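Local coordinates for protein caltubin, EF-hand (Lymnaea stagnalis, PDB 6VAN) that probably binds calcium through EF-hand loops, which hold strontium ions in this crystal, at residues E99-A104 and D116-Y121; E82-Q87 and S93-A98. All coordinates share one frame; numbering follows the deposited sequence.

Contact 1 (E99-A104 and D116-Y121). With SR (strontium ion), chain E; SR (strontium ion), chain H.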
loop_
_atom_site.group_PDB
_atom_site.type_symbol
_atom_site.label_atom_id
_atom_site.label_comp_id
_atom_site.label_asym_id
_atom_site.label_seq_id
_atom_site.Cartn_x
_atom_site.Cartn_y
_atom_site.Cartn_z
ATOM N N GLU A 99 2.155 -12.958 -6.847
ATOM C CA GLU A 99 2.507 -11.530 -6.674
ATOM C C GLU A 99 2.123 -11.080 -5.256
ATOM O O GLU A 99 2.940 -10.375 -4.605
ATOM C CB GLU A 99 1.776 -10.640 -7.685
ATOM C CG GLU A 99 2.368 -10.733 -9.079
ATOM C CD GLU A 99 1.539 -10.021 -10.144
ATOM O OE1 GLU A 99 0.275 -10.031 -10.073
ATOM O OE2 GLU A 99 2.147 -9.474 -11.107
ATOM N N LEU A 100 0.929 -11.458 -4.775
ATOM C CA LEU A 100 0.457 -11.023 -3.444
ATOM C C LEU A 100 1.332 -11.626 -2.346
ATOM O O LEU A 100 1.603 -10.917 -1.361
ATOM C CB LEU A 100 -1.004 -11.405 -3.293
ATOM C CG LEU A 100 -1.991 -10.650 -4.186
ATOM C CD1 LEU A 100 -3.325 -11.372 -4.199
ATOM C CD2 LEU A 100 -2.128 -9.210 -3.708
ATOM N N VAL A 101 1.751 -12.868 -2.510
ATOM C CA VAL A 101 2.603 -13.556 -1.496
ATOM C C VAL A 101 3.966 -12.880 -1.471
ATOM O O VAL A 101 4.463 -12.571 -0.384
ATOM C CB VAL A 101 2.710 -15.055 -1.781
ATOM C CG1 VAL A 101 3.800 -15.687 -0.948
ATOM C CG2 VAL A 101 1.385 -15.753 -1.592
ATOM N N LYS A 102 4.543 -12.608 -2.630
ATOM C CA LYS A 102 5.855 -11.929 -2.671
ATOM C C LYS A 102 5.760 -10.570 -1.993
ATOM O O LYS A 102 6.691 -10.190 -1.254
ATOM C CB LYS A 102 6.380 -11.790 -4.092
ATOM C CG LYS A 102 7.817 -11.302 -4.183
ATOM N N VAL A 103 4.690 -9.825 -2.222
ATOM C CA VAL A 103 4.536 -8.505 -1.588
ATOM C C VAL A 103 4.441 -8.700 -0.065
ATOM O O VAL A 103 5.082 -7.924 0.703
ATOM C CB VAL A 103 3.322 -7.750 -2.146
ATOM C CG1 VAL A 103 2.946 -6.584 -1.244
ATOM C CG2 VAL A 103 3.553 -7.307 -3.579
ATOM N N ALA A 104 3.678 -9.679 0.389
ATOM C CA ALA A 104 3.511 -9.923 1.835
ATOM C C ALA A 104 4.864 -10.251 2.480
ATOM O O ALA A 104 5.168 -9.690 3.573
ATOM C CB ALA A 104 2.501 -10.988 2.088
ATOM N N ASP A 116 -0.647 -17.923 4.045
ATOM C CA ASP A 116 -1.946 -18.095 4.739
ATOM C C ASP A 116 -2.807 -16.836 4.551
ATOM O O ASP A 116 -4.059 -16.974 4.462
ATOM C CB ASP A 116 -1.740 -18.455 6.209
ATOM C CG ASP A 116 -1.148 -19.834 6.449
ATOM O OD1 ASP A 116 -1.236 -20.683 5.558
ATOM O OD2 ASP A 116 -0.623 -20.044 7.554
ATOM N N THR A 117 -2.197 -15.656 4.520
ATOM C CA THR A 117 -2.937 -14.404 4.273
ATOM C C THR A 117 -3.536 -14.450 2.865
ATOM O O THR A 117 -4.724 -14.093 2.678
ATOM C CB THR A 117 -2.011 -13.207 4.403
ATOM O OG1 THR A 117 -1.440 -13.190 5.719
ATOM C CG2 THR A 117 -2.719 -11.896 4.158
ATOM N N VAL A 118 -2.742 -14.788 1.888
ATOM C CA VAL A 118 -3.181 -14.685 0.479
ATOM C C VAL A 118 -4.133 -15.831 0.184
ATOM O O VAL A 118 -5.183 -15.593 -0.436
ATOM C CB VAL A 118 -1.988 -14.646 -0.476
ATOM C CG1 VAL A 118 -2.466 -14.635 -1.939
ATOM C CG2 VAL A 118 -1.098 -13.441 -0.172
ATOM N N GLN A 119 -3.792 -17.063 0.534
ATOM C CA GLN A 119 -4.621 -18.232 0.148
ATOM C C GLN A 119 -5.918 -18.240 0.924
ATOM O O GLN A 119 -6.908 -18.809 0.416
ATOM C CB GLN A 119 -3.880 -19.539 0.370
ATOM C CG GLN A 119 -2.717 -19.675 -0.579
ATOM C CD GLN A 119 -2.026 -20.997 -0.419
ATOM O OE1 GLN A 119 -2.044 -21.596 0.669
ATOM N NE2 GLN A 119 -1.373 -21.428 -1.488
ATOM N N GLY A 120 -5.946 -17.649 2.102
ATOM C CA GLY A 120 -7.186 -17.581 2.874
ATOM C C GLY A 120 -7.946 -16.365 2.434
ATOM O O GLY A 120 -8.749 -16.423 1.456
ATOM N N TYR A 121 -7.639 -15.239 3.052
ATOM C CA TYR A 121 -8.398 -13.968 2.958
ATOM C C TYR A 121 -8.412 -13.446 1.515
ATOM O O TYR A 121 -9.488 -13.111 1.002
ATOM C CB TYR A 121 -7.798 -12.972 3.943
ATOM C CG TYR A 121 -8.251 -11.535 3.855
ATOM C CD1 TYR A 121 -9.577 -11.180 3.676
ATOM C CD2 TYR A 121 -7.329 -10.523 4.041
ATOM C CE1 TYR A 121 -9.965 -9.844 3.637
ATOM C CE2 TYR A 121 -7.697 -9.192 4.019
ATOM C CZ TYR A 121 -9.015 -8.846 3.801
ATOM O OH TYR A 121 -9.339 -7.519 3.795
HETATM SR SR SR E . 0.004 -9.013 -12.390
HETATM SR SR SR H . -8.621 -21.010 0.362
HETATM O O HOH W 1 -9.940 -18.791 0.437
HETATM O O HOH W 2 0.034 -11.318 -13.255
HETATM O O HOH W 3 -7.161 -20.572 -1.747
#

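Contact 2 (E82-Q87 and S93-A98). With SR (strontium ion), chain E.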
loop_
_atom_site.group_PDB
_atom_site.type_symbol
_atom_site.label_atom_id
_atom_site.label_comp_id
_atom_site.label_asym_id
_atom_site.label_seq_id
_atom_site.Cartn_x
_atom_site.Cartn_y
_atom_site.Cartn_z
ATOM N N GLU A 82 -4.938 2.180 -6.124
ATOM C CA GLU A 82 -3.525 2.528 -5.917
ATOM C C GLU A 82 -2.770 1.327 -5.338
ATOM O O GLU A 82 -1.730 1.001 -5.838
ATOM C CB GLU A 82 -3.439 3.701 -4.957
ATOM C CG GLU A 82 -2.020 4.139 -4.646
ATOM C CD GLU A 82 -1.991 5.387 -3.778
ATOM O OE1 GLU A 82 -2.289 5.265 -2.587
ATOM O OE2 GLU A 82 -1.701 6.447 -4.300
ATOM N N TRP A 83 -3.319 0.675 -4.322
ATOM C CA TRP A 83 -2.658 -0.515 -3.719
ATOM C C TRP A 83 -2.712 -1.693 -4.700
ATOM O O TRP A 83 -1.791 -2.475 -4.755
ATOM C CB TRP A 83 -3.303 -0.863 -2.381
ATOM C CG TRP A 83 -3.130 0.220 -1.368
ATOM C CD1 TRP A 83 -4.105 0.975 -0.799
ATOM C CD2 TRP A 83 -1.893 0.691 -0.827
ATOM N NE1 TRP A 83 -3.556 1.901 0.027
ATOM C CE2 TRP A 83 -2.201 1.761 0.026
ATOM C CE3 TRP A 83 -0.559 0.337 -1.023
ATOM C CZ2 TRP A 83 -1.202 2.441 0.738
ATOM C CZ3 TRP A 83 0.420 1.008 -0.322
ATOM C CH2 TRP A 83 0.092 2.031 0.553
ATOM N N PHE A 84 -3.805 -1.823 -5.441
ATOM C CA PHE A 84 -3.919 -2.869 -6.484
ATOM C C PHE A 84 -2.741 -2.725 -7.463
ATOM O O PHE A 84 -2.007 -3.692 -7.723
ATOM C CB PHE A 84 -5.255 -2.728 -7.201
ATOM C CG PHE A 84 -5.501 -3.786 -8.256
ATOM C CD1 PHE A 84 -5.923 -5.053 -7.908
ATOM C CD2 PHE A 84 -5.297 -3.500 -9.607
ATOM C CE1 PHE A 84 -6.158 -6.013 -8.885
ATOM C CE2 PHE A 84 -5.525 -4.472 -10.573
ATOM C CZ PHE A 84 -5.946 -5.725 -10.203
ATOM N N LYS A 85 -2.548 -1.519 -8.001
ATOM C CA LYS A 85 -1.496 -1.266 -9.007
ATOM C C LYS A 85 -0.121 -1.520 -8.399
ATOM O O LYS A 85 0.762 -2.049 -9.105
ATOM C CB LYS A 85 -1.632 0.136 -9.581
ATOM C CG LYS A 85 -2.885 0.261 -10.425
ATOM C CD LYS A 85 -2.904 1.440 -11.323
ATOM C CE LYS A 85 -2.948 2.741 -10.583
ATOM N NZ LYS A 85 -3.036 3.865 -11.551
ATOM N N LEU A 86 0.096 -1.158 -7.149
ATOM C CA LEU A 86 1.433 -1.381 -6.522
ATOM C C LEU A 86 1.698 -2.878 -6.320
ATOM O O LEU A 86 2.867 -3.254 -6.261
ATOM C CB LEU A 86 1.503 -0.598 -5.214
ATOM C CG LEU A 86 1.549 0.915 -5.383
ATOM C CD1 LEU A 86 1.639 1.589 -4.042
ATOM C CD2 LEU A 86 2.692 1.357 -6.285
ATOM N N GLN A 87 0.659 -3.698 -6.176
ATOM C CA GLN A 87 0.805 -5.171 -6.013
ATOM C C GLN A 87 0.842 -5.879 -7.367
ATOM O O GLN A 87 1.202 -7.052 -7.399
ATOM C CB GLN A 87 -0.302 -5.694 -5.117
ATOM C CG GLN A 87 -0.105 -5.259 -3.672
ATOM C CD GLN A 87 -1.274 -5.621 -2.807
ATOM O OE1 GLN A 87 -1.212 -6.513 -1.975
ATOM N NE2 GLN A 87 -2.363 -4.892 -2.999
ATOM N N SER A 93 -2.828 -5.871 -14.911
ATOM C CA SER A 93 -4.181 -5.531 -14.379
ATOM C C SER A 93 -4.821 -6.725 -13.646
ATOM O O SER A 93 -6.028 -6.736 -13.394
ATOM C CB SER A 93 -5.093 -4.945 -15.433
ATOM O OG SER A 93 -4.721 -3.592 -15.669
ATOM N N PHE A 94 -4.007 -7.660 -13.183
ATOM C CA PHE A 94 -4.420 -8.719 -12.233
ATOM C C PHE A 94 -3.354 -8.835 -11.165
ATOM O O PHE A 94 -2.200 -8.591 -11.470
ATOM C CB PHE A 94 -4.558 -10.090 -12.897
ATOM C CG PHE A 94 -5.584 -10.161 -13.988
ATOM C CD1 PHE A 94 -6.930 -10.245 -13.674
ATOM C CD2 PHE A 94 -5.200 -10.126 -15.324
ATOM C CE1 PHE A 94 -7.889 -10.319 -14.675
ATOM C CE2 PHE A 94 -6.160 -10.191 -16.330
ATOM C CZ PHE A 94 -7.496 -10.285 -16.001
ATOM N N VAL A 95 -3.765 -9.146 -9.936
ATOM C CA VAL A 95 -2.793 -9.505 -8.866
ATOM C C VAL A 95 -2.905 -11.005 -8.662
ATOM O O VAL A 95 -3.951 -11.473 -8.228
ATOM C CB VAL A 95 -2.979 -8.671 -7.578
ATOM C CG1 VAL A 95 -2.614 -7.216 -7.846
ATOM C CG2 VAL A 95 -4.371 -8.764 -6.951
ATOM N N THR A 96 -1.848 -11.734 -8.983
ATOM C CA THR A 96 -1.855 -13.192 -8.821
ATOM C C THR A 96 -1.574 -13.573 -7.371
ATOM O O THR A 96 -0.991 -12.797 -6.609
ATOM C CB THR A 96 -0.802 -13.868 -9.689
ATOM O OG1 THR A 96 0.470 -13.444 -9.248
ATOM C CG2 THR A 96 -0.923 -13.554 -11.157
ATOM N N GLU A 97 -1.906 -14.793 -7.035
ATOM C CA GLU A 97 -1.547 -15.325 -5.729
ATOM C C GLU A 97 -0.056 -15.112 -5.520
ATOM O O GLU A 97 0.324 -14.629 -4.464
ATOM C CB GLU A 97 -1.927 -16.792 -5.659
ATOM C CG GLU A 97 -1.639 -17.412 -4.320
ATOM C CD GLU A 97 -2.155 -18.823 -4.200
ATOM O OE1 GLU A 97 -3.378 -19.001 -4.289
ATOM O OE2 GLU A 97 -1.329 -19.717 -4.003
ATOM N N ALA A 98 0.797 -15.437 -6.490
ATOM C CA ALA A 98 2.258 -15.355 -6.284
ATOM C C ALA A 98 2.703 -13.903 -6.087
ATOM O O ALA A 98 3.565 -13.647 -5.228
ATOM C CB ALA A 98 2.995 -15.982 -7.426
HETATM SR SR SR E . 0.004 -9.013 -12.390
HETATM O O HOH W 2 0.034 -11.318 -13.255
#

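Contact 1 (E99-A104 and D116-Y121)
Val118 on helix 111-122 sets its two methyls against Leu100 and Val101 of helix 97-106, the exiting helix of an EF-hand packing on the entering helix of the next one within the EF-hand pair. CG2 lies 3.7 Å from Leu100 CB and equally close to Val101 CG2, so this one methyl bridges two successive residues of the opposing helix, whose backbone comes nearest at Val101, 6.2 Å from Val118 between CA atoms. CG1 also spans both residues, 3.8 Å from Leu100 CB and 4.0 Å from Val101 CG2. The arrangement follows from the torsion of Val118: CG1 stands anti to the backbone N (chi1 176°) and CG2 anti to the carbonyl carbon, and each methyl reaches the facing helix. Val101 answers with CG2 alone, which also touches Val118 CB. All these contacts are between apolar groups. With Val118 cut back to an alanine, both methyls go and a gap would probably open between the facing helix and Leu100 CB and Val101 CG2. Farther out, Leu100 also packs on Tyr122 and Met123 and on Gln87 of helix 77-87, while Val101 reaches Ala114 and Leu115 on helix 111-122. Each helix also carries a strontium ion outside the seam. Next to Val118, the carbonyl O of Gln119 binds one of them, and a water on that ion donates a hydrogen bond to Gly120 O. Next to Leu100, Glu99 closes the metal loop with Asp88, Asn90, Asp92 and Phe94, and Thr96 N donates to its OE1. The carboxylate of Glu99 grips its strontium in bidentate fashion, OE1 and OE2 each 2.5 Å from the metal.

Contact 2 (E82-Q87 and S93-A98)
Phe84, near the end of helix 77-87, reaches across to Ser93, Phe94 and Val95, joining the entering helix of an EF-hand to the second half of its metal-binding loop. From CB the side chain leaves with CG anti to the backbone N (chi1 -178°), which carries the ring over to the loop. CD1 comes first beside both methyls of Val95, and CE1 continues along them, 3.8 Å from Val95 CG2. Val95 CG1 lies over one face of the ring in a CH-pi contact, 4.2 Å from the centroid and 25° off the normal, displaced toward the rim. At the far end CZ meets Ser93 O at 3.3 Å, the carbonyl oxygen sitting at the ring edge near its plane, where the weakly positive C-H rim would suit it; CE2 also approaches this oxygen, and Phe94 CA lies obliquely to CZ. Val95 CG1 wedges further into the helix end, touching Phe84 O and Gln87 CB. Beyond CB, Gln87 turns its amide back to its own helix: NE2 donates to Trp83 O with an N-H...O angle of 160°, from the face opposite the one used by Gln87 N, so two donors share that carbonyl. Val95 pairs through its backbone with Leu133, the short antiparallel pairing that couples the two loops of an EF-hand pair. Thr96 is the N-cap of helix 97-106. Just before Val95, with its side chain in a cation-pi contact with Lys132, Phe94 points its backbone O at strontium, 2.4 Å from the ion.

The two contacts follow one another in the sequence, contact 2 first, and their centres lie 11 Å apart within the EF-hand pair. Helix 97-106 serves both: its first residues end the second segment of contact 2, and 99-104 forms one side of contact 1. Contact 2 holds one EF-hand together, entering helix to loop; contact 1 attaches its exiting helix to the first helix of the following hand. One strontium ion and a water bound to it belong to both contacts; Phe94 of contact 2 and Glu99 of contact 1 both bind it. A probable hydrogen bond from Gln119 NE2 to Glu97 OE2 also ties the start of helix 97-106 to helix 111-122.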